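SusD homolog (Bacteroides thetaiotaomicron, PDB 4MRU) probably binds glycans, perhaps mucin O-glycans, as a SusD-like outer-membrane lipoprotein with a TPR-like helical fold. Local coordinates at residues 229-234 / 328-333; 263-268 / 278-283; 355-360 / 370-375; 396-401 / 416-421. One frame throughout, in Å; residues are numbered along the deposited sequence.

Overall arrangement
All four contacts lie in one SusD-like, mostly helical chain. Contact 1 spans the longest loop, and contact 2 falls within it; contacts 3 and 4 follow in series. Helix 408-423, part of contact 4, touches the other three: F332 and L333 of contact 1 pack on it, Y279 of contact 2 bonds to its I421 O, and Y371 of contact 3 bonds to its Q418. Contacts 3 and 4 are the closest pair, their centres about 9 Å apart, whereas the centres of contacts 1 and 2 are about 25 Å apart. Helices 327-339 and 348-363 are consecutive and join contact 1 to contact 3. The magnesium ion is held at contact 3 by N373, in the turn after helix 368-371.

Contact 1 of 4, residues 229-234 / 328-333; sequences AGVIEK and SEVAFL
In this TPR-like fold, V231 and I232, in the loop leaving helix 216-229, close over V330 on helix 327-339. On the helix side V330 alone makes the contact. Its CG1, anti to the backbone N (chi1 166°), reaches into the loop and meets two things at once. One is a methyl: V231 CG2 lies 3.5 Å from V330 CG1, tighter than usual for two carbons, with the two side chains crossing at a slant. The other is backbone: I232 O comes to 3.3 Å from V330 CG1 and stays near V330 CB as well. On the remaining branch, V330 CG2 has a looser neighbour in I232 CB at 4.4 Å. G230 makes the turn into this loop with positive phi (113°), where a CB would collide with the carbonyl O of A229. The loop is pinned by polar bonds to helix 192-209, from G230 O to H200 ND1 and from I232 N to S201 OG, while E233 forms a salt bridge with R334. Beyond the contact, the loop runs on to strand 239-241, which pairs antiparallel with strand 322-325 just ahead of helix 327-339; other residues of that helix, S328 and F332, pack on helix 348-363.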
# COMPACT_ATOMS: atom_id res chain seq x y z
N ALA A 229 -10.55 -1.84 21.04
CA ALA A 229 -10.16 -0.47 21.44
C ALA A 229 -10.77 0.59 20.55
O ALA A 229 -10.85 1.76 20.96
CB ALA A 229 -8.63 -0.31 21.46
N GLY A 230 -11.20 0.21 19.34
CA GLY A 230 -11.91 1.09 18.45
C GLY A 230 -11.08 1.38 17.20
O GLY A 230 -10.02 1.98 17.28
N VAL A 231 -11.60 1.00 16.03
CA VAL A 231 -10.95 1.23 14.74
C VAL A 231 -11.83 2.18 13.92
O VAL A 231 -12.94 2.51 14.34
CB VAL A 231 -10.70 -0.07 13.97
CG1 VAL A 231 -9.62 -0.91 14.65
CG2 VAL A 231 -11.99 -0.91 13.82
N ILE A 232 -11.30 2.64 12.78
CA ILE A 232 -12.03 3.50 11.87
C ILE A 232 -13.21 2.73 11.27
O ILE A 232 -13.02 1.71 10.61
CB ILE A 232 -11.10 4.03 10.74
CG1 ILE A 232 -9.98 4.90 11.31
CG2 ILE A 232 -11.88 4.79 9.70
CD1 ILE A 232 -8.85 5.16 10.34
N GLU A 233 -14.42 3.25 11.50
CA GLU A 233 -15.66 2.59 11.04
C GLU A 233 -16.53 3.47 10.15
O GLU A 233 -17.42 2.99 9.49
CB GLU A 233 -16.49 2.14 12.23
CG GLU A 233 -15.89 0.99 12.99
CD GLU A 233 -16.83 0.43 14.07
OE1 GLU A 233 -17.10 1.15 15.02
OE2 GLU A 233 -17.27 -0.72 13.96
N LYS A 234 -16.26 4.77 10.16
CA LYS A 234 -17.00 5.74 9.39
C LYS A 234 -16.05 6.46 8.48
O LYS A 234 -14.92 6.73 8.87
CB LYS A 234 -17.59 6.81 10.33
CG LYS A 234 -18.63 6.35 11.33
CD LYS A 234 -19.12 7.51 12.18
CE LYS A 234 -17.96 8.33 12.74
NZ LYS A 234 -18.35 9.25 13.84
N SER A 328 -13.32 1.49 4.68
CA SER A 328 -13.46 0.32 3.80
C SER A 328 -12.34 -0.68 4.03
O SER A 328 -12.58 -1.88 4.19
CB SER A 328 -13.47 0.73 2.33
OG SER A 328 -13.61 -0.38 1.49
N GLU A 329 -11.11 -0.21 4.11
CA GLU A 329 -9.95 -1.12 4.32
C GLU A 329 -10.09 -1.86 5.64
O GLU A 329 -9.90 -3.09 5.74
CB GLU A 329 -8.61 -0.38 4.27
CG GLU A 329 -7.41 -1.33 4.55
CD GLU A 329 -6.00 -0.69 4.71
OE1 GLU A 329 -5.79 0.51 4.43
OE2 GLU A 329 -5.08 -1.43 5.15
N VAL A 330 -10.48 -1.13 6.68
CA VAL A 330 -10.67 -1.73 8.02
C VAL A 330 -11.78 -2.79 8.01
O VAL A 330 -11.61 -3.86 8.56
CB VAL A 330 -10.97 -0.62 9.06
CG1 VAL A 330 -11.49 -1.20 10.37
CG2 VAL A 330 -9.71 0.15 9.32
N ALA A 331 -12.87 -2.52 7.28
CA ALA A 331 -13.92 -3.50 7.14
C ALA A 331 -13.43 -4.77 6.44
O ALA A 331 -13.79 -5.86 6.84
CB ALA A 331 -15.13 -2.90 6.40
N PHE A 332 -12.61 -4.64 5.39
CA PHE A 332 -12.07 -5.81 4.69
C PHE A 332 -11.09 -6.58 5.54
O PHE A 332 -11.03 -7.81 5.49
CB PHE A 332 -11.44 -5.41 3.34
CG PHE A 332 -12.46 -4.98 2.33
CD1 PHE A 332 -13.51 -5.81 1.98
CD2 PHE A 332 -12.35 -3.76 1.70
CE1 PHE A 332 -14.44 -5.41 1.03
CE2 PHE A 332 -13.28 -3.34 0.75
CZ PHE A 332 -14.31 -4.18 0.39
N LEU A 333 -10.35 -5.88 6.39
CA LEU A 333 -9.47 -6.55 7.34
C LEU A 333 -10.30 -7.35 8.35
O LEU A 333 -9.98 -8.49 8.67
CB LEU A 333 -8.57 -5.55 8.06
CG LEU A 333 -7.43 -4.97 7.19
CD1 LEU A 333 -6.88 -3.69 7.79
CD2 LEU A 333 -6.34 -6.00 7.04

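Contact 2 of 4, residues 263-268 / 278-283; sequences DIICYM and KYFTKV
Y279, the last residue of helix 276-279, and F280 just after it press their rings onto helix 262-270, and M268, a selenomethionine in this model, forms Met-aromatic contacts with both. The tight part is around F280. I265 CD1 sits over one face of the F280 ring, 4.0 Å from its centroid and offset toward the rim, a CH-pi contact; the opposite face is covered by CB of the neighbouring Y279. M268 reaches both rings: its chain bends at the last torsion (chi3 88°), which lays CE over a face of the Y279 ring, 4.0 Å from that centroid. The side chains of M268 and Y279 cross at about a right angle. Packing slackens at I264, whose CG2 stands 4.0 Å from F280 CZ and approaches the ring obliquely. Farther along, T281 and K282 carry the chain off the helix, with K282 exposed to solvent. Y279 is also fixed at its polar end, its OH bonded to I421 O of helix 408-423, and F424 meets the F280 ring edge-to-face. The selenium itself takes an oblique position against both rings, with M268 SE 3.7 Å from Y279 CD2 and 3.8 Å from F280 CE2.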
# COMPACT_ATOMS: atom_id res chain seq x y z
N ASP A 263 -4.64 -4.51 -15.26
CA ASP A 263 -5.26 -5.41 -14.28
C ASP A 263 -6.47 -4.77 -13.65
O ASP A 263 -7.56 -5.34 -13.66
CB ASP A 263 -4.26 -5.81 -13.20
CG ASP A 263 -3.01 -6.43 -13.77
OD1 ASP A 263 -2.08 -5.67 -14.16
OD2 ASP A 263 -3.00 -7.66 -13.83
N ILE A 264 -6.30 -3.58 -13.10
CA ILE A 264 -7.42 -2.94 -12.40
C ILE A 264 -8.58 -2.64 -13.37
O ILE A 264 -9.75 -2.78 -13.01
CB ILE A 264 -6.99 -1.70 -11.61
CG1 ILE A 264 -8.16 -1.26 -10.71
CG2 ILE A 264 -6.52 -0.58 -12.55
CD1 ILE A 264 -7.77 -0.40 -9.57
N ILE A 265 -8.27 -2.32 -14.61
CA ILE A 265 -9.31 -2.15 -15.63
C ILE A 265 -10.04 -3.47 -16.00
O ILE A 265 -11.26 -3.46 -16.20
CB ILE A 265 -8.74 -1.49 -16.89
CG1 ILE A 265 -8.19 -0.12 -16.56
CG2 ILE A 265 -9.80 -1.37 -17.97
CD1 ILE A 265 -9.23 0.91 -16.21
N CYS A 266 -9.32 -4.59 -16.10
CA CYS A 266 -9.94 -5.87 -16.38
C CYS A 266 -10.98 -6.24 -15.33
O CYS A 266 -12.09 -6.66 -15.66
CB CYS A 266 -8.90 -7.00 -16.41
SG CYS A 266 -7.92 -7.01 -17.91
N TYR A 267 -10.61 -6.10 -14.06
CA TYR A 267 -11.55 -6.38 -13.01
C TYR A 267 -12.73 -5.39 -13.03
O TYR A 267 -13.86 -5.81 -13.02
CB TYR A 267 -10.90 -6.32 -11.64
CG TYR A 267 -10.05 -7.51 -11.28
CD1 TYR A 267 -8.74 -7.65 -11.75
CD2 TYR A 267 -10.56 -8.52 -10.44
CE1 TYR A 267 -7.96 -8.72 -11.39
CE2 TYR A 267 -9.79 -9.61 -10.11
CZ TYR A 267 -8.51 -9.72 -10.57
OH TYR A 267 -7.78 -10.80 -10.17
N MSE A 268 -12.45 -4.09 -13.05
CA MSE A 268 -13.51 -3.07 -12.85
C MSE A 268 -14.39 -2.94 -14.09
O MSE A 268 -15.60 -2.67 -13.94
CB MSE A 268 -12.93 -1.73 -12.43
CG MSE A 268 -12.48 -1.76 -10.98
SE MSE A 268 -11.64 -0.08 -10.44
CE MSE A 268 -13.31 0.89 -9.86
N LYS A 278 -15.12 7.70 -10.95
CA LYS A 278 -14.46 8.41 -9.86
C LYS A 278 -12.96 8.08 -9.80
O LYS A 278 -12.19 8.84 -9.24
CB LYS A 278 -15.10 8.04 -8.53
CG LYS A 278 -16.64 8.28 -8.49
CD LYS A 278 -16.95 9.74 -8.52
CE LYS A 278 -18.44 10.02 -8.31
NZ LYS A 278 -19.27 9.17 -9.19
N TYR A 279 -12.57 6.96 -10.36
CA TYR A 279 -11.15 6.52 -10.33
C TYR A 279 -10.31 6.97 -11.53
O TYR A 279 -9.12 7.25 -11.39
CB TYR A 279 -11.07 5.02 -10.32
CG TYR A 279 -11.29 4.33 -8.99
CD1 TYR A 279 -12.08 4.91 -7.99
CD2 TYR A 279 -10.70 3.10 -8.73
CE1 TYR A 279 -12.26 4.27 -6.75
CE2 TYR A 279 -10.87 2.46 -7.50
CZ TYR A 279 -11.67 3.07 -6.52
OH TYR A 279 -11.87 2.46 -5.30
N PHE A 280 -10.92 6.96 -12.72
CA PHE A 280 -10.22 7.06 -13.98
C PHE A 280 -10.83 8.06 -14.94
O PHE A 280 -12.01 8.37 -14.85
CB PHE A 280 -10.27 5.73 -14.73
CG PHE A 280 -9.96 4.53 -13.88
CD1 PHE A 280 -8.77 4.44 -13.17
CD2 PHE A 280 -10.82 3.44 -13.87
CE1 PHE A 280 -8.47 3.33 -12.41
CE2 PHE A 280 -10.53 2.33 -13.11
CZ PHE A 280 -9.35 2.28 -12.38
N THR A 281 -9.99 8.60 -15.81
CA THR A 281 -10.45 9.32 -16.96
C THR A 281 -10.81 8.32 -18.09
O THR A 281 -10.31 7.18 -18.13
CB THR A 281 -9.38 10.29 -17.50
OG1 THR A 281 -8.25 9.53 -17.93
CG2 THR A 281 -8.93 11.25 -16.43
N LYS A 282 -11.70 8.77 -18.96
CA LYS A 282 -12.06 8.06 -20.17
C LYS A 282 -11.16 8.45 -21.31
O LYS A 282 -10.72 9.60 -21.37
CB LYS A 282 -13.49 8.41 -20.58
CG LYS A 282 -14.56 7.77 -19.70
CD LYS A 282 -15.92 7.87 -20.38
CE LYS A 282 -16.94 6.94 -19.73
NZ LYS A 282 -18.31 7.13 -20.31
N VAL A 283 -10.89 7.49 -22.20
CA VAL A 283 -10.22 7.72 -23.43
C VAL A 283 -11.32 7.73 -24.45
O VAL A 283 -12.14 6.82 -24.44
CB VAL A 283 -9.29 6.58 -23.84
CG1 VAL A 283 -8.71 6.90 -25.22
CG2 VAL A 283 -8.18 6.35 -22.84

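Contact 3 of 4, residues 355-360 / 370-375; sequences GVKLSF and DYLNSI. With MG (magnesium ion), chain C.
Y371 holds its ring anti to the backbone N (chi1 176°), which carries it over to helix 348-363, and there V356 has CG1 in the same relation to its own N (chi1 173°), turned to meet it. F360, one helical turn after V356, brings CZ over one face of the tyrosine ring, 3.6 Å from Y371 CG and toward the rim. The planes of the two rings are inclined at 56°, an oblique pairing. V356 CG1 approaches the same tyrosine obliquely at 3.9 Å from Y371 CD2. Its other methyl serves L372: V356 CG2 and L372 CD2 are 3.8 Å apart, and the two side chains slide past each other in opposite directions. K357 lends only its aliphatic part, with CG loosely beside L372 CD1. Two helices consecutive in the chain are thus joined, helix 348-363 and the short helix 368-371, and the second runs into a type I beta turn from Y371 to S374. The Y371 hydroxyl accepts a hydrogen bond from Q418 NE2 on helix 408-423. Replacing Y371 by an alanine removes the ring and would probably open a gap beneath F360 CZ and V356 CG1, leaving Q418 NE2 without this acceptor. Within the turn, N373 points the other way, and its OD1 binds magnesium at 2.1 Å. Five waters complete an octahedron around the metal, one of them directly opposite OD1. N373 ND2 donates to another of these waters at 3.0 Å, which fixes the rotation of the amide.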
# COMPACT_ATOMS: atom_id res chain seq x y z
N GLY A 355 -17.58 -3.22 3.72
CA GLY A 355 -16.39 -2.66 3.11
C GLY A 355 -16.67 -2.13 1.72
O GLY A 355 -16.22 -1.05 1.37
N VAL A 356 -17.44 -2.89 0.94
CA VAL A 356 -17.77 -2.46 -0.41
C VAL A 356 -18.64 -1.19 -0.32
O VAL A 356 -18.44 -0.21 -1.05
CB VAL A 356 -18.49 -3.56 -1.19
CG1 VAL A 356 -18.97 -3.04 -2.54
CG2 VAL A 356 -17.58 -4.76 -1.39
N LYS A 357 -19.65 -1.24 0.51
CA LYS A 357 -20.57 -0.09 0.70
C LYS A 357 -19.84 1.20 1.13
O LYS A 357 -20.15 2.30 0.64
CB LYS A 357 -21.67 -0.44 1.68
CG LYS A 357 -22.72 -1.36 1.05
CD LYS A 357 -23.88 -1.68 2.01
CE LYS A 357 -23.39 -2.55 3.15
NZ LYS A 357 -24.54 -3.24 3.84
N LEU A 358 -18.94 1.06 2.08
CA LEU A 358 -18.12 2.16 2.54
C LEU A 358 -17.25 2.72 1.43
O LEU A 358 -17.09 3.93 1.36
CB LEU A 358 -17.22 1.73 3.70
CG LEU A 358 -17.94 1.51 5.01
CD1 LEU A 358 -17.06 0.79 6.01
CD2 LEU A 358 -18.42 2.83 5.60
N SER A 359 -16.64 1.86 0.62
CA SER A 359 -15.84 2.37 -0.50
C SER A 359 -16.72 3.13 -1.50
O SER A 359 -16.34 4.18 -1.97
CB SER A 359 -15.08 1.25 -1.19
OG SER A 359 -14.47 1.68 -2.38
N PHE A 360 -17.87 2.58 -1.89
CA PHE A 360 -18.79 3.35 -2.76
C PHE A 360 -19.15 4.71 -2.14
O PHE A 360 -19.13 5.77 -2.82
CB PHE A 360 -20.10 2.58 -3.04
CG PHE A 360 -20.01 1.57 -4.15
CD1 PHE A 360 -19.04 0.57 -4.12
CD2 PHE A 360 -20.90 1.61 -5.25
CE1 PHE A 360 -19.00 -0.39 -5.11
CE2 PHE A 360 -20.85 0.64 -6.24
CZ PHE A 360 -19.88 -0.33 -6.19
N ASP A 370 -26.79 -3.65 -5.48
CA ASP A 370 -26.83 -4.50 -6.69
C ASP A 370 -25.45 -5.08 -7.08
O ASP A 370 -25.35 -6.22 -7.48
CB ASP A 370 -27.41 -3.76 -7.89
CG ASP A 370 -28.92 -3.61 -7.81
OD1 ASP A 370 -29.56 -4.39 -7.08
OD2 ASP A 370 -29.46 -2.72 -8.51
N TYR A 371 -24.40 -4.27 -7.00
CA TYR A 371 -23.03 -4.68 -7.30
C TYR A 371 -22.61 -5.88 -6.44
O TYR A 371 -22.01 -6.83 -6.91
CB TYR A 371 -22.08 -3.48 -7.07
CG TYR A 371 -20.59 -3.74 -7.25
CD1 TYR A 371 -19.99 -3.59 -8.50
CD2 TYR A 371 -19.79 -4.08 -6.18
CE1 TYR A 371 -18.66 -3.80 -8.69
CE2 TYR A 371 -18.40 -4.27 -6.35
CZ TYR A 371 -17.84 -4.10 -7.60
OH TYR A 371 -16.48 -4.29 -7.77
N LEU A 372 -23.04 -5.88 -5.20
CA LEU A 372 -22.72 -6.96 -4.27
C LEU A 372 -23.34 -8.31 -4.64
O LEU A 372 -22.91 -9.33 -4.13
CB LEU A 372 -23.17 -6.56 -2.85
CG LEU A 372 -22.22 -5.65 -2.07
CD1 LEU A 372 -22.91 -5.19 -0.81
CD2 LEU A 372 -20.95 -6.40 -1.77
N ASN A 373 -24.30 -8.34 -5.54
CA ASN A 373 -24.82 -9.58 -6.05
C ASN A 373 -24.32 -9.94 -7.42
O ASN A 373 -24.87 -10.84 -8.07
CB ASN A 373 -26.34 -9.51 -6.06
CG ASN A 373 -26.90 -9.50 -4.66
OD1 ASN A 373 -26.49 -10.25 -3.80
ND2 ASN A 373 -27.85 -8.59 -4.43
N SER A 374 -23.30 -9.24 -7.90
CA SER A 374 -22.81 -9.46 -9.24
C SER A 374 -22.12 -10.82 -9.34
O SER A 374 -21.37 -11.22 -8.44
CB SER A 374 -21.81 -8.36 -9.65
OG SER A 374 -21.18 -8.67 -10.87
N ILE A 375 -22.37 -11.50 -10.47
CA ILE A 375 -21.67 -12.76 -10.78
C ILE A 375 -20.87 -12.62 -12.06
O ILE A 375 -20.49 -13.60 -12.65
CB ILE A 375 -22.67 -13.92 -10.86
CG1 ILE A 375 -23.78 -13.68 -11.89
CG2 ILE A 375 -23.25 -14.15 -9.47
CD1 ILE A 375 -24.59 -14.94 -12.18
MG MG C . -26.76 -10.78 -1.74
O HOH W 1 -28.61 -9.75 -1.76
O HOH W 2 -27.63 -12.64 -2.43
O HOH W 3 -24.88 -11.67 -1.62
O HOH W 4 -27.12 -11.30 0.31
O HOH W 5 -25.82 -9.00 -1.14

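Contact 4 of 4, residues 396-401 / 416-421; sequences ITVKWN and ITQKWI. With EDO (1,2-ethanediol), chain L.
I396 starts the segment by setting CG2 beside the T417 hydroxyl on helix 408-423, with I396 CG2 and T417 OG1 3.9 Å apart. That hydroxyl is already bonded to E413 O, one turn back in the helix. T397 turns its side chain away, but its carbonyl O takes a weak bond from a water at 3.4 Å, and the same water accepts from Q418 NE2 at 3.2 Å, bridging loop and helix; R414 NE also donates to T397 O. V398 crosses Q418 at about a right angle, its CG2 lying 3.6 Å from Q418 NE2. The glutamine reaches this spot by bending at its second torsion (chi2 -62°). K399 stretches away from the helix and bends only at its end, where NZ grips both oxygens of a 1,2-ethanediol, probably from the crystallisation liquor, O2 at 2.9 Å and O1 at 3.0 Å. With an alanine in place of K399 the ammonium is gone, and the diol would probably lose both bonds and be free to turn or leave. W400 then packs on A348 and K349 of helix 348-363. Methyls therefore meet polar atoms bonded elsewhere, Q418 NE2 to the water and Y371 OH: these two pairs make van der Waals contact alone, with polar links beside them.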
# COMPACT_ATOMS: atom_id res chain seq x y z
N ILE A 396 -12.86 -14.66 -10.20
CA ILE A 396 -13.51 -14.26 -8.96
C ILE A 396 -14.62 -13.23 -9.18
O ILE A 396 -14.45 -12.22 -9.84
CB ILE A 396 -12.50 -13.70 -7.91
CG1 ILE A 396 -13.14 -13.54 -6.50
CG2 ILE A 396 -11.87 -12.39 -8.36
CD1 ILE A 396 -13.58 -14.84 -5.87
N THR A 397 -15.78 -13.51 -8.60
CA THR A 397 -16.92 -12.59 -8.69
C THR A 397 -17.09 -11.84 -7.42
O THR A 397 -16.50 -12.17 -6.37
CB THR A 397 -18.20 -13.38 -8.95
OG1 THR A 397 -18.43 -14.24 -7.86
CG2 THR A 397 -18.11 -14.22 -10.25
N VAL A 398 -17.94 -10.83 -7.47
CA VAL A 398 -18.22 -10.01 -6.27
C VAL A 398 -19.12 -10.72 -5.25
O VAL A 398 -18.87 -10.65 -4.04
CB VAL A 398 -18.89 -8.68 -6.61
CG1 VAL A 398 -19.15 -7.87 -5.34
CG2 VAL A 398 -18.03 -7.88 -7.59
N LYS A 399 -20.12 -11.43 -5.74
CA LYS A 399 -21.12 -12.02 -4.85
C LYS A 399 -20.50 -13.03 -3.85
O LYS A 399 -19.82 -13.98 -4.23
CB LYS A 399 -22.25 -12.67 -5.66
CG LYS A 399 -23.44 -13.19 -4.84
CD LYS A 399 -24.53 -13.75 -5.74
CE LYS A 399 -25.79 -14.17 -4.99
NZ LYS A 399 -25.48 -15.28 -4.04
N TRP A 400 -20.82 -12.83 -2.58
CA TRP A 400 -20.34 -13.70 -1.48
C TRP A 400 -20.71 -15.17 -1.69
O TRP A 400 -21.82 -15.50 -2.12
CB TRP A 400 -20.85 -13.18 -0.13
CG TRP A 400 -20.30 -13.92 1.07
CD1 TRP A 400 -20.91 -14.94 1.76
CD2 TRP A 400 -19.02 -13.73 1.67
NE1 TRP A 400 -20.08 -15.38 2.75
CE2 TRP A 400 -18.93 -14.63 2.73
CE3 TRP A 400 -17.95 -12.88 1.40
CZ2 TRP A 400 -17.80 -14.70 3.56
CZ3 TRP A 400 -16.84 -12.91 2.26
CH2 TRP A 400 -16.78 -13.81 3.30
N ASN A 401 -19.76 -16.07 -1.40
CA ASN A 401 -20.00 -17.49 -1.52
C ASN A 401 -20.50 -17.94 -0.16
O ASN A 401 -19.77 -17.91 0.81
CB ASN A 401 -18.74 -18.25 -1.91
CG ASN A 401 -18.98 -19.74 -2.12
OD1 ASN A 401 -19.78 -20.35 -1.42
ND2 ASN A 401 -18.25 -20.33 -3.03
N ILE A 416 -9.96 -9.71 -0.66
CA ILE A 416 -8.75 -9.01 -0.98
C ILE A 416 -8.89 -8.29 -2.31
O ILE A 416 -8.38 -7.15 -2.50
CB ILE A 416 -7.55 -9.98 -1.02
CG1 ILE A 416 -7.26 -10.62 0.35
CG2 ILE A 416 -6.30 -9.25 -1.52
CD1 ILE A 416 -6.94 -9.67 1.49
N THR A 417 -9.59 -8.89 -3.25
CA THR A 417 -9.85 -8.21 -4.54
C THR A 417 -10.61 -6.91 -4.34
O THR A 417 -10.26 -5.86 -4.88
CB THR A 417 -10.60 -9.12 -5.51
OG1 THR A 417 -9.76 -10.23 -5.84
CG2 THR A 417 -10.95 -8.39 -6.80
N GLN A 418 -11.68 -6.98 -3.55
CA GLN A 418 -12.46 -5.76 -3.25
C GLN A 418 -11.66 -4.73 -2.44
O GLN A 418 -11.76 -3.53 -2.67
CB GLN A 418 -13.77 -6.15 -2.58
CG GLN A 418 -14.74 -6.76 -3.59
CD GLN A 418 -15.10 -5.77 -4.69
OE1 GLN A 418 -15.39 -4.58 -4.44
NE2 GLN A 418 -15.24 -6.28 -5.87
N LYS A 419 -10.85 -5.21 -1.50
CA LYS A 419 -9.96 -4.32 -0.75
C LYS A 419 -9.00 -3.62 -1.69
O LYS A 419 -8.74 -2.42 -1.53
CB LYS A 419 -9.19 -5.09 0.33
CG LYS A 419 -8.45 -4.16 1.24
CD LYS A 419 -7.89 -4.85 2.44
CE LYS A 419 -6.77 -5.82 2.12
NZ LYS A 419 -6.18 -6.25 3.43
N TRP A 420 -8.48 -4.38 -2.66
CA TRP A 420 -7.54 -3.83 -3.69
C TRP A 420 -8.16 -2.75 -4.57
O TRP A 420 -7.51 -1.71 -4.85
CB TRP A 420 -7.03 -4.98 -4.53
CG TRP A 420 -6.27 -4.71 -5.74
CD1 TRP A 420 -4.97 -4.39 -5.83
CD2 TRP A 420 -6.73 -4.90 -7.07
NE1 TRP A 420 -4.58 -4.34 -7.15
CE2 TRP A 420 -5.65 -4.66 -7.93
CE3 TRP A 420 -7.97 -5.29 -7.62
CZ2 TRP A 420 -5.75 -4.74 -9.29
CZ3 TRP A 420 -8.06 -5.42 -8.98
CH2 TRP A 420 -6.97 -5.15 -9.81
N ILE A 421 -9.39 -2.97 -5.01
CA ILE A 421 -10.14 -1.94 -5.70
C ILE A 421 -10.33 -0.70 -4.78
O ILE A 421 -10.10 0.46 -5.18
CB ILE A 421 -11.49 -2.46 -6.19
CG1 ILE A 421 -11.29 -3.53 -7.28
CG2 ILE A 421 -12.33 -1.28 -6.67
CD1 ILE A 421 -12.59 -4.20 -7.70
C1 EDO L . -23.26 -17.75 -5.92
O1 EDO L . -23.18 -17.11 -4.63
C2 EDO L . -24.67 -18.24 -6.28
O2 EDO L . -25.67 -17.20 -6.19
O HOH W 6 -14.54 -9.41 -6.23